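Local coordinates for protein Non-reducing end beta-L-arabinofuranosidase (Bacteroides thetaiotaomicron, PDB 5MQO) that probably hydrolyses sugar linkages during the breakdown of complex plant pectin by a gut bacterium, as a member of glycoside hydrolase family GH127, at residues R369-P374 / E585-A590; K334-G339 / S376-E381. All coordinates share one frame; numbering follows the deposited sequence.

How the contacts relate
The loop between strand 361-364 and helix 382-399 takes part in both contacts. Its segment 369-374 meets the C-terminal domain in contact 1, while segment 376-381 meets the loop after helix 317-333 in contact 2. Along the chain the order is 334-339, 369-374, 376-381, 585-590, so the two pairings interleave. Their centres lie about 11 Å apart and are joined directly, since Tyr336 of contact 2 reaches Pro374 of contact 1 and Lys334 packs against Pro370. The partly buried meeting of the catalytic and C-terminal family regions at contact 1 thus passes into the buried interior of the catalytic domain at contact 2.

Contact 1 (R369-P374 / E585-A590); sequences RPYQLP and EAHPLA
His587 lays its imidazole against the phenol ring of Tyr371 in an offset face-to-face stack, with centroids 4.4 Å apart and planes inclined by 20°. CE1 of Tyr371 sits over the middle of the imidazole, whereas ND1 of His587 lies nearer the rim of the phenol. The imidazole reaches this place because its CG stands anti to the backbone N (chi1 -171°), and its rotation is steadied from within the type I turn 587-590: Leu589 N donates to His587 ND1 at 3.2 Å, almost in the ring plane. Leu589 itself approaches Tyr371 obliquely, its CD1 lying 3.6 Å from Tyr371 CE2, while its carbonyl O comes close to Tyr371 CB. At Ala590 the contact passes to the backbone, where its CA-H points at Tyr371 O (CA to O 3.4 Å, 162° at the hydrogen). Tyr371 belongs to the type II turn 369-372, and its backbone also bonds to Arg333 at the end of helix 317-333. Replacing the tyrosine with an alanine would probably leave the His587 ring without its stacking partner and Leu589 CD1 without the ring carbons it packs against. No conventional hydrogen bond joins the two segments; a ring stack, apolar contacts and a CA-H...O contact join the catalytic and C-terminal family regions here, and because ND1 accepts the N-H of Leu589, a neutral His587 would probably carry its proton on NE2.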
loop_
_atom_site.group_PDB
_atom_site.type_symbol
_atom_site.label_atom_id
_atom_site.label_comp_id
_atom_site.label_asym_id
_atom_site.label_seq_id
_atom_site.Cartn_x
_atom_site.Cartn_y
_atom_site.Cartn_z
ATOM N N ARG A 369 -5.859 17.397 11.794
ATOM C CA ARG A 369 -4.863 18.466 11.978
ATOM C C ARG A 369 -3.466 17.884 11.885
ATOM O O ARG A 369 -3.284 16.699 12.156
ATOM C CB ARG A 369 -4.955 19.095 13.374
ATOM C CG ARG A 369 -6.192 19.969 13.664
ATOM C CD ARG A 369 -6.084 20.702 15.023
ATOM N NE ARG A 369 -5.376 19.883 16.020
ATOM C CZ ARG A 369 -5.946 18.967 16.788
ATOM N NH1 ARG A 369 -7.250 18.751 16.749
ATOM N NH2 ARG A 369 -5.212 18.264 17.625
ATOM N N PRO A 370 -2.469 18.703 11.518
ATOM C CA PRO A 370 -1.095 18.240 11.600
ATOM C C PRO A 370 -0.769 17.655 12.993
ATOM O O PRO A 370 -1.262 18.159 14.021
ATOM C CB PRO A 370 -0.266 19.517 11.348
ATOM C CG PRO A 370 -1.191 20.525 10.756
ATOM C CD PRO A 370 -2.582 19.988 10.810
ATOM N N TYR A 371 0.026 16.588 13.013
ATOM C CA TYR A 371 0.345 15.852 14.222
ATOM C C TYR A 371 -0.853 15.363 15.067
ATOM O O TYR A 371 -0.682 15.077 16.267
ATOM C CB TYR A 371 1.303 16.673 15.085
ATOM C CG TYR A 371 2.406 17.271 14.284
ATOM C CD1 TYR A 371 3.452 16.477 13.783
ATOM C CD2 TYR A 371 2.395 18.626 13.964
ATOM C CE1 TYR A 371 4.466 17.037 13.001
ATOM C CE2 TYR A 371 3.413 19.196 13.215
ATOM C CZ TYR A 371 4.442 18.397 12.724
ATOM O OH TYR A 371 5.411 18.991 11.956
ATOM N N GLN A 372 -2.046 15.255 14.491
ATOM C CA GLN A 372 -3.174 14.702 15.238
ATOM C C GLN A 372 -3.265 13.221 14.902
ATOM O O GLN A 372 -3.869 12.837 13.889
ATOM C CB GLN A 372 -4.480 15.435 14.922
ATOM C CG GLN A 372 -5.713 14.838 15.580
ATOM C CD GLN A 372 -6.989 15.558 15.213
ATOM O OE1 GLN A 372 -7.102 16.233 14.166
ATOM N NE2 GLN A 372 -7.980 15.416 16.075
ATOM N N LEU A 373 -2.645 12.392 15.740
ATOM C CA LEU A 373 -2.501 10.960 15.436
ATOM C C LEU A 373 -2.977 10.011 16.529
ATOM O O LEU A 373 -2.221 9.155 16.961
ATOM C CB LEU A 373 -1.050 10.665 15.036
ATOM C CG LEU A 373 -0.609 11.466 13.793
ATOM C CD1 LEU A 373 0.910 11.443 13.638
ATOM C CD2 LEU A 373 -1.309 10.965 12.531
ATOM N N PRO A 374 -4.257 10.119 16.939
ATOM C CA PRO A 374 -4.805 9.237 17.970
ATOM C C PRO A 374 -4.746 7.756 17.587
ATOM O O PRO A 374 -4.645 7.416 16.432
ATOM C CB PRO A 374 -6.271 9.677 18.034
ATOM C CG PRO A 374 -6.577 10.133 16.646
ATOM C CD PRO A 374 -5.340 10.922 16.321
ATOM N N GLU A 585 10.709 7.341 18.564
ATOM C CA GLU A 585 9.839 8.349 19.188
ATOM C C GLU A 585 9.268 9.254 18.086
ATOM O O GLU A 585 9.731 9.225 16.937
ATOM C CB GLU A 585 10.617 9.202 20.194
ATOM C CG GLU A 585 11.507 10.250 19.517
ATOM C CD GLU A 585 12.504 10.918 20.435
ATOM O OE1 GLU A 585 12.124 11.239 21.571
ATOM O OE2 GLU A 585 13.659 11.137 20.001
ATOM N N ALA A 586 8.303 10.095 18.451
ATOM C CA ALA A 586 7.628 10.927 17.466
ATOM C C ALA A 586 7.742 12.390 17.837
ATOM O O ALA A 586 8.006 12.767 19.000
ATOM C CB ALA A 586 6.165 10.527 17.314
ATOM N N HIS A 587 7.540 13.217 16.828
ATOM C CA HIS A 587 7.615 14.685 16.960
ATOM C C HIS A 587 6.789 15.182 18.183
ATOM O O HIS A 587 5.737 14.639 18.484
ATOM C CB HIS A 587 7.130 15.274 15.620
ATOM C CG HIS A 587 7.334 16.733 15.474
ATOM N ND1 HIS A 587 6.663 17.644 16.246
ATOM C CD2 HIS A 587 8.085 17.448 14.607
ATOM C CE1 HIS A 587 7.000 18.867 15.878
ATOM N NE2 HIS A 587 7.864 18.773 14.883
ATOM N N PRO A 588 7.290 16.173 18.923
ATOM C CA PRO A 588 6.595 16.522 20.181
ATOM C C PRO A 588 5.166 17.038 20.021
ATOM O O PRO A 588 4.338 16.860 20.905
ATOM C CB PRO A 588 7.494 17.595 20.807
ATOM C CG PRO A 588 8.475 17.989 19.729
ATOM C CD PRO A 588 8.618 16.805 18.835
ATOM N N LEU A 589 4.877 17.731 18.938
ATOM C CA LEU A 589 3.497 18.107 18.611
ATOM C C LEU A 589 2.522 16.939 18.338
ATOM O O LEU A 589 1.377 17.176 18.169
ATOM C CB LEU A 589 3.480 19.073 17.429
ATOM C CG LEU A 589 4.082 20.469 17.591
ATOM C CD1 LEU A 589 4.093 21.143 16.225
ATOM C CD2 LEU A 589 3.294 21.355 18.557
ATOM N N ALA A 590 2.967 15.696 18.267
ATOM C CA ALA A 590 2.030 14.554 18.255
ATOM C C ALA A 590 1.687 14.092 19.688
ATOM O O ALA A 590 2.271 13.147 20.218
ATOM C CB ALA A 590 2.595 13.403 17.447
#

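Contact 2 (K334-G339 / S376-E381); sequences KMYVTG and STAHNE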
loop_
_atom_site.group_PDB
_atom_site.type_symbol
_atom_site.label_atom_id
_atom_site.label_comp_id
_atom_site.label_asym_id
_atom_site.label_seq_id
_atom_site.Cartn_x
_atom_site.Cartn_y
_atom_site.Cartn_z
ATOM N N LYS A 334 0.966 13.865 9.025
ATOM C CA LYS A 334 -0.379 13.294 9.076
ATOM C C LYS A 334 -0.477 11.795 8.776
ATOM O O LYS A 334 -1.527 11.321 8.336
ATOM C CB LYS A 334 -1.259 14.057 8.096
ATOM C CG LYS A 334 -1.448 15.501 8.458
ATOM C CD LYS A 334 -2.456 16.146 7.535
ATOM C CE LYS A 334 -2.425 17.663 7.662
ATOM N NZ LYS A 334 -3.365 18.237 6.662
ATOM N N MET A 335 0.593 11.040 9.005
ATOM C CA MET A 335 0.615 9.624 8.643
ATOM C C MET A 335 0.980 8.844 9.859
ATOM O O MET A 335 1.927 9.198 10.568
ATOM C CB MET A 335 1.658 9.373 7.581
ATOM C CG MET A 335 1.813 7.923 7.178
ATOM S SD MET A 335 2.993 7.761 5.838
ATOM C CE MET A 335 4.489 7.703 6.816
ATOM N N TYR A 336 0.258 7.761 10.091
ATOM C CA TYR A 336 0.639 6.855 11.165
ATOM C C TYR A 336 1.955 6.116 10.821
ATOM O O TYR A 336 2.301 5.948 9.649
ATOM C CB TYR A 336 -0.491 5.900 11.472
ATOM C CG TYR A 336 -1.639 6.590 12.096
ATOM C CD1 TYR A 336 -2.657 7.157 11.333
ATOM C CD2 TYR A 336 -1.735 6.673 13.468
ATOM C CE1 TYR A 336 -3.753 7.791 11.939
ATOM C CE2 TYR A 336 -2.799 7.308 14.090
ATOM C CZ TYR A 336 -3.817 7.863 13.334
ATOM O OH TYR A 336 -4.874 8.489 13.981
ATOM N N VAL A 337 2.671 5.669 11.848
ATOM C CA VAL A 337 3.954 4.952 11.688
ATOM C C VAL A 337 3.894 3.667 10.839
ATOM O O VAL A 337 4.904 3.232 10.325
ATOM C CB VAL A 337 4.563 4.660 13.076
ATOM C CG1 VAL A 337 3.729 3.605 13.800
ATOM C CG2 VAL A 337 6.028 4.236 12.987
ATOM N N THR A 338 2.704 3.094 10.690
ATOM C CA THR A 338 2.415 1.978 9.793
ATOM C C THR A 338 2.100 2.366 8.341
ATOM O O THR A 338 1.784 1.498 7.515
ATOM C CB THR A 338 1.172 1.223 10.315
ATOM O OG1 THR A 338 0.037 2.097 10.354
ATOM C CG2 THR A 338 1.414 0.691 11.712
ATOM N N GLY A 339 2.160 3.658 8.027
ATOM C CA GLY A 339 1.819 4.171 6.674
ATOM C C GLY A 339 0.342 4.497 6.477
ATOM O O GLY A 339 -0.047 5.030 5.445
ATOM N N SER A 376 -6.551 4.717 19.520
ATOM C CA SER A 376 -7.804 3.976 19.648
ATOM C C SER A 376 -8.803 4.364 18.573
ATOM O O SER A 376 -9.539 3.503 18.099
ATOM C CB SER A 376 -8.477 4.182 21.014
ATOM O OG SER A 376 -7.647 3.838 22.116
ATOM N N THR A 377 -8.840 5.636 18.186
ATOM C CA THR A 377 -9.787 6.082 17.199
ATOM C C THR A 377 -9.179 6.365 15.827
ATOM O O THR A 377 -9.830 7.006 15.002
ATOM C CB THR A 377 -10.560 7.315 17.700
ATOM O OG1 THR A 377 -9.638 8.354 18.007
ATOM C CG2 THR A 377 -11.368 6.966 18.964
ATOM N N ALA A 378 -7.972 5.883 15.549
ATOM C CA ALA A 378 -7.428 5.950 14.174
ATOM C C ALA A 378 -8.343 5.178 13.252
ATOM O O ALA A 378 -8.689 4.034 13.547
ATOM C CB ALA A 378 -6.038 5.364 14.102
ATOM N N HIS A 379 -8.779 5.819 12.176
ATOM C CA HIS A 379 -9.699 5.193 11.215
ATOM C C HIS A 379 -8.882 4.265 10.326
ATOM O O HIS A 379 -9.044 3.060 10.415
ATOM C CB HIS A 379 -10.462 6.250 10.411
ATOM C CG HIS A 379 -11.539 5.691 9.545
ATOM N ND1 HIS A 379 -12.820 5.481 9.998
ATOM C CD2 HIS A 379 -11.534 5.315 8.247
ATOM C CE1 HIS A 379 -13.558 4.987 9.015
ATOM N NE2 HIS A 379 -12.799 4.878 7.941
ATOM N N ASN A 380 -7.976 4.819 9.522
ATOM C CA ASN A 380 -7.046 4.028 8.701
ATOM C C ASN A 380 -7.702 2.901 7.900
ATOM O O ASN A 380 -7.292 1.738 7.903
ATOM C CB ASN A 380 -5.963 3.490 9.591
ATOM C CG ASN A 380 -5.141 4.586 10.206
ATOM O OD1 ASN A 380 -5.077 5.711 9.684
ATOM N ND2 ASN A 380 -4.480 4.264 11.318
ATOM N N GLU A 381 -8.760 3.292 7.221
ATOM C CA GLU A 381 -9.426 2.481 6.226
ATOM C C GLU A 381 -8.386 1.843 5.282
ATOM O O GLU A 381 -7.527 2.540 4.741
ATOM C CB GLU A 381 -10.390 3.404 5.487
ATOM C CG GLU A 381 -10.941 2.871 4.205
ATOM C CD GLU A 381 -12.197 3.584 3.801
ATOM O OE1 GLU A 381 -12.327 4.822 4.089
ATOM O OE2 GLU A 381 -13.028 2.868 3.192
#
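Tyr336 and Asn380 meet where two loops of the catalytic domain, an (alpha/alpha)6 barrel in this family, run together beside helix 382-399. Tyr336 opens a type I turn that closes with Gly339, and its CB heads for the other loop, CG lying anti to the carbonyl carbon (chi1 -69°). From CG onward the ring runs past the amide of Asn380, whose ND2 is 3.8 Å from Tyr336 CG. CD1 is nearer still, 3.4 Å from Asn380 ND2, and both CD1 and CE1 lie 3.3 Å from Asn380 OD1. The amide plane stands nearly upright on the ring, at 81° to it, with ND2 over one face but displaced toward the rim. That nitrogen also has a hydrogen-bond partner beyond the two segments, so the ring need not satisfy it. Farther out, Ala378 takes over: its CB approaches obliquely, 3.8 Å from CE2 and 3.4 Å from CZ of Tyr336, and comes closest to the last atom, 3.3 Å from Tyr336 OH. Helix 382-399, for which Glu381 is the N-cap residue, ties in both loops, as Asn388 bonds to Gly339 O and Asn385 to Asn380 O. At the tip, the buried hydroxyl of Tyr336 is satisfied by a backbone carbonyl just before segment 376-381, with OH 2.7 Å from Pro374 O.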